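Local coordinates for protein projannalysin (Methanocaldococcus jannaschii, PDB 4JIX) that is the zymogen form of a small soluble zinc metallopeptidase, a minigluzincin that probably cleaves peptide bonds once activated, at residues 23-28 with 75-80; 17-22 with 68-73; 32-37 with 49-54. The protein carries 1 engineered substitution. All blocks are in the same frame, centred on the assembly; numbering follows the deposited sequence.

Contact 1 of 3, residues 23-28 with 75-80; sequences LNINES and HFKIKS. With ZN (zinc ion), chain C.
Beside the zinc site, the loop that follows helix 12-22 lies against the end of the metal-binding helix 62-78, with Leu23, Ile25 and Glu27 facing Phe76, Lys77 and Lys79. Asn24 ends the first helix in a Schellman motif with positive phi, and the chain beyond it then passes steeply across the end of the second helix. Two polar grips frame an apolar middle. At one end the long, extended side chain of Lys77 reaches the backbone carbonyl of Leu23, with NZ 2.9 Å from O; the ammonium comes in tilted from the carbonyl plane and also pairs with Glu90. At the other end Glu27 and Lys79 approach from opposite directions, and Lys79 NZ stands 3.0 Å from Glu27 OE1, on the syn lone pair, in a salt bridge. Lys79 can do this because its chain bends at chi2 (-66°) and again at chi4, curling NZ back so that it also donates to Phe76 O at 2.8 Å near the end of the helix.

Between the grips, the Phe76 ring is met obliquely by Ile25 CG2, 3.6 Å from CE1, and by Glu27 CB, 3.6 Å from CZ. The Glu27 carboxylate continues past the ring with its plane 29° from that of the phenyl. Ile25 CD1 lies 3.9 Å from Lys77 CB, packing on the aliphatic root of that side chain, while Phe43 meets the Phe76 ring from the sheet.

His75 touches none of the loop residues. Its ND1 donates to Ser80 O at 2.8 Å, which fixes the imidazole's rotation while NE2 binds the zinc ion. His71 and His75 come from the HExxH helix and His83 from beyond it, as in zinc metallopeptidases with this motif.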
# COMPACT_ATOMS: atom_id res chain seq x y z
N LEU A 23 -11.04 -19.85 6.75
CA LEU A 23 -12.28 -19.28 6.21
C LEU A 23 -13.28 -20.35 5.80
O LEU A 23 -14.41 -20.01 5.44
CB LEU A 23 -12.00 -18.38 5.00
CG LEU A 23 -11.46 -16.97 5.29
CD1 LEU A 23 -11.12 -16.26 3.98
CD2 LEU A 23 -12.47 -16.12 6.09
N ASN A 24 -12.90 -21.65 5.88
CA ASN A 24 -13.73 -22.81 5.51
C ASN A 24 -14.19 -22.73 4.02
O ASN A 24 -15.37 -22.91 3.70
CB ASN A 24 -14.93 -22.97 6.46
CG ASN A 24 -15.61 -24.33 6.38
OD1 ASN A 24 -14.97 -25.38 6.28
ND2 ASN A 24 -16.93 -24.32 6.42
N ILE A 25 -13.24 -22.43 3.12
CA ILE A 25 -13.50 -22.38 1.67
C ILE A 25 -13.02 -23.71 1.07
O ILE A 25 -11.81 -24.01 1.11
CB ILE A 25 -12.81 -21.15 1.00
CG1 ILE A 25 -13.36 -19.78 1.51
CG2 ILE A 25 -12.89 -21.23 -0.55
CD1 ILE A 25 -12.44 -18.53 1.19
N ASN A 26 -13.94 -24.52 0.52
CA ASN A 26 -13.56 -25.77 -0.14
C ASN A 26 -13.68 -25.65 -1.66
O ASN A 26 -13.57 -26.66 -2.37
CB ASN A 26 -14.33 -27.00 0.36
CG ASN A 26 -13.69 -28.30 -0.13
OD1 ASN A 26 -12.46 -28.44 -0.19
ND2 ASN A 26 -14.50 -29.25 -0.58
N GLU A 27 -13.91 -24.45 -2.18
CA GLU A 27 -13.92 -24.29 -3.63
C GLU A 27 -12.48 -24.20 -4.08
O GLU A 27 -11.67 -23.57 -3.40
CB GLU A 27 -14.72 -23.05 -4.06
CG GLU A 27 -16.22 -23.27 -4.05
CD GLU A 27 -16.98 -22.00 -4.34
OE1 GLU A 27 -17.13 -21.17 -3.42
OE2 GLU A 27 -17.37 -21.80 -5.52
N SER A 28 -12.17 -24.82 -5.21
CA SER A 28 -10.83 -24.79 -5.78
C SER A 28 -10.49 -23.40 -6.32
O SER A 28 -11.37 -22.71 -6.83
CB SER A 28 -10.74 -25.82 -6.91
OG SER A 28 -9.56 -26.60 -6.84
N HIS A 75 -13.73 -11.75 0.15
CA HIS A 75 -14.61 -11.44 -0.99
C HIS A 75 -15.14 -12.73 -1.62
O HIS A 75 -16.33 -12.84 -1.90
CB HIS A 75 -13.86 -10.62 -2.07
CG HIS A 75 -13.65 -9.18 -1.74
ND1 HIS A 75 -14.72 -8.33 -1.53
CD2 HIS A 75 -12.51 -8.48 -1.64
CE1 HIS A 75 -14.20 -7.14 -1.31
NE2 HIS A 75 -12.87 -7.18 -1.36
N PHE A 76 -14.24 -13.70 -1.86
CA PHE A 76 -14.62 -14.97 -2.47
C PHE A 76 -15.60 -15.72 -1.56
O PHE A 76 -16.60 -16.23 -2.06
CB PHE A 76 -13.38 -15.82 -2.79
CG PHE A 76 -13.68 -17.14 -3.47
CD1 PHE A 76 -13.02 -18.31 -3.09
CD2 PHE A 76 -14.59 -17.21 -4.53
CE1 PHE A 76 -13.27 -19.52 -3.75
CE2 PHE A 76 -14.83 -18.42 -5.19
CZ PHE A 76 -14.19 -19.57 -4.79
N LYS A 77 -15.33 -15.74 -0.23
CA LYS A 77 -16.21 -16.43 0.71
C LYS A 77 -17.64 -15.85 0.75
O LYS A 77 -18.61 -16.61 0.73
CB LYS A 77 -15.62 -16.43 2.13
CG LYS A 77 -16.29 -17.49 3.00
CD LYS A 77 -16.20 -17.15 4.45
CE LYS A 77 -16.97 -18.13 5.29
NZ LYS A 77 -16.35 -18.25 6.64
N ILE A 78 -17.77 -14.52 0.82
CA ILE A 78 -19.08 -13.86 0.95
C ILE A 78 -19.77 -13.63 -0.43
O ILE A 78 -20.92 -13.17 -0.46
CB ILE A 78 -18.95 -12.53 1.75
CG1 ILE A 78 -18.13 -11.46 0.99
CG2 ILE A 78 -18.39 -12.82 3.16
CD1 ILE A 78 -18.20 -10.07 1.52
N LYS A 79 -19.08 -13.95 -1.54
CA LYS A 79 -19.57 -13.78 -2.91
C LYS A 79 -19.98 -12.30 -3.14
O LYS A 79 -21.09 -12.01 -3.60
CB LYS A 79 -20.74 -14.76 -3.23
CG LYS A 79 -20.39 -16.26 -3.03
CD LYS A 79 -19.31 -16.75 -4.03
CE LYS A 79 -18.95 -18.22 -3.88
NZ LYS A 79 -18.16 -18.49 -2.66
N SER A 80 -19.07 -11.38 -2.78
CA SER A 80 -19.30 -9.95 -2.96
C SER A 80 -18.00 -9.24 -3.21
O SER A 80 -17.03 -9.49 -2.51
CB SER A 80 -19.97 -9.34 -1.73
OG SER A 80 -20.16 -7.94 -1.89
ZN ZN C . -11.68 -5.43 -1.65
O HOH W 1 -10.48 -3.65 -2.02

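Contact 2 of 3, residues 17-22 with 68-73; sequences NEILIS and IILHEL. With ZN (zinc ion), chain C.
Ile19 is the bump and helix 62-78 supplies the hollow: the branched side chain of Ile19 enters a three-walled depression formed by Ile69, Leu70 and Leu73 on the helix that carries the HExxH motif of this zincin-like peptidase. The two helices run in broadly the same direction, their local axes 10.0 Å apart at closest approach and crossing at -44°, so the interdigitation stays concentrated on a few residues.

The beta-branch of Ile19 divides the work. Its CG1 arm, anti to the carbonyl carbon (chi1 -67°), carries CD1 onto Ile69, where it rests 3.6 Å from CG2 and also close to CB. The other branch, CG2, enters the gap between the two leucines, 4.0 Å from Leu70 CD1 and 3.8 Å from Leu73 CD1, and here the side chains meet at about a right angle. Leu70 CD1 lines one side of this gap and Leu73 CD1 the next, with Ile69 as the remaining wall of the hollow. Leu20 starts off along the flank of its helix, but its tip turns inward to pack on another side of Leu73 CD1, with CD2 3.7 Å from that methyl. No hydrogen bond crosses the interface: the fit is purely apolar, and most of it is buried.

Ile69 does double duty, since it also packs on Leu50 and Leu52 of the sheet and on Ile12, Ile15 and Val16 of helix 12-22, placing it in the core between helices and strands. His71 and Glu72 take no part in the hollow and turn elsewhere, with Ile112 of the second subunit packing on both. The His71 ring extends from the helix with CG anti to the backbone N (chi1 -177°), bringing NE2 to 2.1 Å from the zinc ion.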
# COMPACT_ATOMS: atom_id res chain seq x y z
N ASN A 17 -3.32 -21.68 1.63
CA ASN A 17 -4.04 -22.86 2.12
C ASN A 17 -4.52 -22.70 3.57
O ASN A 17 -5.64 -23.11 3.87
CB ASN A 17 -3.21 -24.14 1.95
CG ASN A 17 -3.07 -24.53 0.49
OD1 ASN A 17 -3.82 -24.07 -0.37
ND2 ASN A 17 -2.10 -25.34 0.17
N GLU A 18 -3.72 -22.06 4.43
CA GLU A 18 -4.07 -21.81 5.83
C GLU A 18 -5.31 -20.89 5.93
O GLU A 18 -6.17 -21.12 6.78
CB GLU A 18 -2.88 -21.20 6.58
CG GLU A 18 -1.86 -22.23 7.03
CD GLU A 18 -0.52 -21.71 7.54
OE1 GLU A 18 -0.35 -20.47 7.63
OE2 GLU A 18 0.36 -22.55 7.84
N ILE A 19 -5.40 -19.89 5.05
CA ILE A 19 -6.53 -18.94 5.01
C ILE A 19 -7.77 -19.65 4.45
O ILE A 19 -8.86 -19.50 5.02
CB ILE A 19 -6.17 -17.65 4.23
CG1 ILE A 19 -5.09 -16.86 5.02
CG2 ILE A 19 -7.41 -16.76 3.97
CD1 ILE A 19 -4.24 -15.86 4.17
N LEU A 20 -7.62 -20.44 3.37
CA LEU A 20 -8.75 -21.22 2.83
C LEU A 20 -9.31 -22.15 3.92
O LEU A 20 -10.52 -22.29 4.02
CB LEU A 20 -8.35 -22.04 1.59
CG LEU A 20 -7.93 -21.27 0.34
CD1 LEU A 20 -7.22 -22.21 -0.63
CD2 LEU A 20 -9.15 -20.61 -0.37
N ILE A 21 -8.43 -22.74 4.76
CA ILE A 21 -8.86 -23.62 5.86
C ILE A 21 -9.60 -22.79 6.93
O ILE A 21 -10.74 -23.13 7.24
CB ILE A 21 -7.70 -24.47 6.47
CG1 ILE A 21 -7.24 -25.56 5.46
CG2 ILE A 21 -8.14 -25.15 7.80
CD1 ILE A 21 -5.81 -26.25 5.76
N SER A 22 -8.99 -21.67 7.44
CA SER A 22 -9.59 -20.84 8.49
C SER A 22 -10.91 -20.20 8.04
O SER A 22 -11.84 -20.10 8.85
CB SER A 22 -8.61 -19.76 8.97
OG SER A 22 -8.40 -18.77 7.98
N ILE A 68 -3.26 -9.42 2.99
CA ILE A 68 -3.58 -9.15 1.58
C ILE A 68 -4.42 -10.32 1.02
O ILE A 68 -5.46 -10.08 0.40
CB ILE A 68 -2.26 -8.92 0.78
CG1 ILE A 68 -1.62 -7.54 1.10
CG2 ILE A 68 -2.46 -9.09 -0.73
CD1 ILE A 68 -0.07 -7.47 0.69
N ILE A 69 -3.95 -11.56 1.22
CA ILE A 69 -4.62 -12.77 0.74
C ILE A 69 -5.97 -12.91 1.46
O ILE A 69 -6.96 -13.25 0.80
CB ILE A 69 -3.73 -14.03 0.91
CG1 ILE A 69 -2.47 -13.94 0.02
CG2 ILE A 69 -4.52 -15.32 0.60
CD1 ILE A 69 -1.29 -14.86 0.47
N LEU A 70 -6.01 -12.67 2.79
CA LEU A 70 -7.24 -12.71 3.60
C LEU A 70 -8.28 -11.76 3.01
O LEU A 70 -9.44 -12.14 2.89
CB LEU A 70 -6.96 -12.34 5.06
CG LEU A 70 -8.15 -12.34 6.04
CD1 LEU A 70 -8.73 -13.76 6.27
CD2 LEU A 70 -7.77 -11.70 7.38
N HIS A 71 -7.87 -10.54 2.63
CA HIS A 71 -8.79 -9.57 2.02
C HIS A 71 -9.47 -10.18 0.77
O HIS A 71 -10.69 -10.15 0.67
CB HIS A 71 -8.07 -8.26 1.64
CG HIS A 71 -9.00 -7.21 1.08
ND1 HIS A 71 -9.51 -6.21 1.88
CD2 HIS A 71 -9.52 -7.09 -0.16
CE1 HIS A 71 -10.29 -5.47 1.09
NE2 HIS A 71 -10.36 -5.99 -0.14
N GLU A 72 -8.68 -10.70 -0.17
CA GLU A 72 -9.24 -11.26 -1.41
C GLU A 72 -10.15 -12.46 -1.18
O GLU A 72 -11.14 -12.63 -1.89
CB GLU A 72 -8.12 -11.72 -2.36
CG GLU A 72 -7.02 -10.70 -2.59
CD GLU A 72 -7.48 -9.38 -3.17
OE1 GLU A 72 -8.59 -9.34 -3.75
OE2 GLU A 72 -6.76 -8.38 -2.99
N LEU A 73 -9.76 -13.32 -0.23
CA LEU A 73 -10.48 -14.55 -0.00
C LEU A 73 -11.75 -14.32 0.81
O LEU A 73 -12.69 -15.09 0.64
CB LEU A 73 -9.57 -15.64 0.59
CG LEU A 73 -8.45 -16.14 -0.38
CD1 LEU A 73 -7.65 -17.27 0.23
CD2 LEU A 73 -9.03 -16.60 -1.75
ZN ZN C . -11.68 -5.43 -1.65
O HOH W 1 -10.48 -3.65 -2.02

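Contact 3 of 3, residues 32-37 with 49-54; sequences EIKPMK and TLRLNK. With SO4 (sulfate ion), chain F; SO4 (sulfate ion), chain E.
Glu32 and Arg51 both set CG anti to the carbonyl carbon (chi1 -81° and -69°), and with extended chains beyond they run side by side over one face of the sheet, where strands 30-34 and 49-53 pair in parallel. The Arg51 NE meets Glu32 OE1 at 2.8 Å in a salt bridge, but from above the carboxylate plane; the two flat groups stand 77° apart. Thr49 CG2 sits over the centre of the guanidinium, 3.9 Å above its plane. At the guanidinium edge a sulfate, probably from the crystallisation liquor, places one oxygen, O1, in plane, where it accepts from NH1 at 3.0 Å and NH2 at 2.9 Å.

Beneath these side chains the backbone is zipped in parallel register: Glu32 N donates to Leu50 O and Leu52 N to Glu32 O, then Lys34 N to Leu52 O. The pairing ends as Lys54 N, in the first turn of helix 54-59, donates to Lys34 O; Asn53 is the N-cap of that helix, its OD1 bonded to Val56 N. On the other face Ile33 and Leu52 turn toward helices 12-22 and 54-59. Met36, beyond the strand, bends at chi3 and folds back over strand 49-53, its SD 3.6 Å from Leu52 C and its CE 3.9 Å from Arg51 CB. Lys34 NZ reaches O1 of a second sulfate at 2.8 Å.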
# COMPACT_ATOMS: atom_id res chain seq x y z
N GLU A 32 -1.92 -17.20 -9.15
CA GLU A 32 -1.03 -16.64 -10.17
C GLU A 32 -0.12 -15.59 -9.53
O GLU A 32 -0.61 -14.57 -9.05
CB GLU A 32 -1.82 -16.01 -11.33
CG GLU A 32 -2.32 -16.97 -12.37
CD GLU A 32 -2.91 -16.32 -13.61
OE1 GLU A 32 -2.83 -15.07 -13.74
OE2 GLU A 32 -3.45 -17.06 -14.47
N ILE A 33 1.18 -15.86 -9.50
CA ILE A 33 2.18 -14.94 -8.96
C ILE A 33 2.92 -14.39 -10.17
O ILE A 33 3.69 -15.10 -10.81
CB ILE A 33 3.09 -15.60 -7.88
CG1 ILE A 33 2.25 -16.09 -6.69
CG2 ILE A 33 4.18 -14.62 -7.40
CD1 ILE A 33 2.46 -17.47 -6.36
N LYS A 34 2.62 -13.14 -10.53
CA LYS A 34 3.20 -12.52 -11.72
C LYS A 34 3.44 -11.02 -11.52
O LYS A 34 2.85 -10.43 -10.62
CB LYS A 34 2.27 -12.77 -12.94
CG LYS A 34 0.88 -12.15 -12.83
CD LYS A 34 0.10 -12.24 -14.15
CE LYS A 34 -1.00 -11.20 -14.23
NZ LYS A 34 -0.46 -9.83 -14.49
N PRO A 35 4.31 -10.37 -12.35
CA PRO A 35 4.46 -8.92 -12.22
C PRO A 35 3.13 -8.27 -12.56
O PRO A 35 2.47 -8.69 -13.52
CB PRO A 35 5.58 -8.57 -13.22
CG PRO A 35 6.20 -9.88 -13.61
CD PRO A 35 5.11 -10.89 -13.48
N MET A 36 2.65 -7.38 -11.70
CA MET A 36 1.39 -6.67 -11.88
C MET A 36 1.68 -5.19 -11.78
O MET A 36 2.35 -4.76 -10.83
CB MET A 36 0.35 -7.10 -10.83
CG MET A 36 -0.10 -8.56 -10.91
SD MET A 36 -1.01 -9.06 -9.40
CE MET A 36 -2.59 -8.29 -9.70
N LYS A 37 1.22 -4.41 -12.76
CA LYS A 37 1.45 -2.97 -12.85
C LYS A 37 0.38 -2.16 -12.12
O LYS A 37 0.68 -1.07 -11.61
CB LYS A 37 1.46 -2.57 -14.35
CG LYS A 37 1.61 -1.09 -14.69
CD LYS A 37 1.38 -0.86 -16.18
CE LYS A 37 1.21 0.60 -16.53
NZ LYS A 37 0.93 0.78 -17.98
N THR A 49 -9.39 -17.05 -9.70
CA THR A 49 -7.95 -16.88 -9.68
C THR A 49 -7.54 -15.79 -8.72
O THR A 49 -7.95 -14.63 -8.86
CB THR A 49 -7.43 -16.59 -11.11
OG1 THR A 49 -7.77 -17.68 -11.95
CG2 THR A 49 -5.94 -16.34 -11.16
N LEU A 50 -6.68 -16.16 -7.76
CA LEU A 50 -6.08 -15.21 -6.84
C LEU A 50 -4.80 -14.75 -7.53
O LEU A 50 -3.96 -15.60 -7.86
CB LEU A 50 -5.81 -15.89 -5.47
CG LEU A 50 -4.97 -15.10 -4.44
CD1 LEU A 50 -5.74 -13.90 -3.91
CD2 LEU A 50 -4.57 -15.98 -3.27
N ARG A 51 -4.68 -13.45 -7.84
CA ARG A 51 -3.48 -12.91 -8.49
C ARG A 51 -2.66 -12.13 -7.48
O ARG A 51 -3.21 -11.31 -6.75
CB ARG A 51 -3.82 -12.04 -9.71
CG ARG A 51 -4.37 -12.86 -10.86
CD ARG A 51 -4.41 -12.12 -12.19
NE ARG A 51 -4.71 -13.05 -13.29
CZ ARG A 51 -5.94 -13.40 -13.67
NH1 ARG A 51 -7.00 -12.89 -13.06
NH2 ARG A 51 -6.11 -14.26 -14.66
N LEU A 52 -1.36 -12.44 -7.39
CA LEU A 52 -0.47 -11.78 -6.43
C LEU A 52 0.73 -11.21 -7.16
O LEU A 52 1.32 -11.89 -8.00
CB LEU A 52 -0.01 -12.76 -5.33
CG LEU A 52 -1.11 -13.41 -4.47
CD1 LEU A 52 -0.55 -14.55 -3.64
CD2 LEU A 52 -1.81 -12.40 -3.56
N ASN A 53 1.10 -9.97 -6.83
CA ASN A 53 2.23 -9.30 -7.44
C ASN A 53 3.52 -10.01 -7.02
O ASN A 53 3.79 -10.18 -5.82
CB ASN A 53 2.24 -7.82 -7.05
CG ASN A 53 3.43 -7.05 -7.56
OD1 ASN A 53 4.57 -7.26 -7.14
ND2 ASN A 53 3.15 -6.09 -8.41
N LYS A 54 4.32 -10.41 -8.01
CA LYS A 54 5.57 -11.16 -7.85
C LYS A 54 6.58 -10.48 -6.90
O LYS A 54 7.11 -11.17 -6.02
CB LYS A 54 6.22 -11.43 -9.21
CG LYS A 54 7.37 -12.44 -9.15
CD LYS A 54 7.76 -12.94 -10.52
CE LYS A 54 8.89 -13.94 -10.46
NZ LYS A 54 10.21 -13.28 -10.26
S SO4 F . -1.42 -5.83 -14.57
O1 SO4 F . -1.56 -7.28 -14.60
O2 SO4 F . -1.65 -5.34 -13.20
O3 SO4 F . -2.40 -5.21 -15.46
O4 SO4 F . -0.07 -5.48 -15.01
S SO4 E . -9.65 -13.29 -15.66
O1 SO4 E . -9.02 -14.30 -14.81
O2 SO4 E . -11.07 -13.17 -15.33
O3 SO4 E . -9.00 -12.00 -15.44
O4 SO4 E . -9.51 -13.67 -17.07
O HOH W 2 -6.32 -18.50 -14.41

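Contacts 1 and 2 are neighbours on helix 62-78, their centres about 9 Å apart, and their segments alternate along the chain: 17-22, 23-28, 68-73, 75-80. Together they fasten helix 12-22 and its following loop to the helix that supplies two zinc-binding histidines. Contact 3 lies inside the chain loop that each of them closes, about 15 Å from contact 2 and 19 Å from contact 1, centre to centre. It pairs two strands of the three-stranded mixed sheet. Sheet and HExxH helix meet where Leu50 CD1 lies 3.6 Å from Glu72 CB; both helices pack on the same side of the sheet, next to each other, in this compact peptidase scaffold.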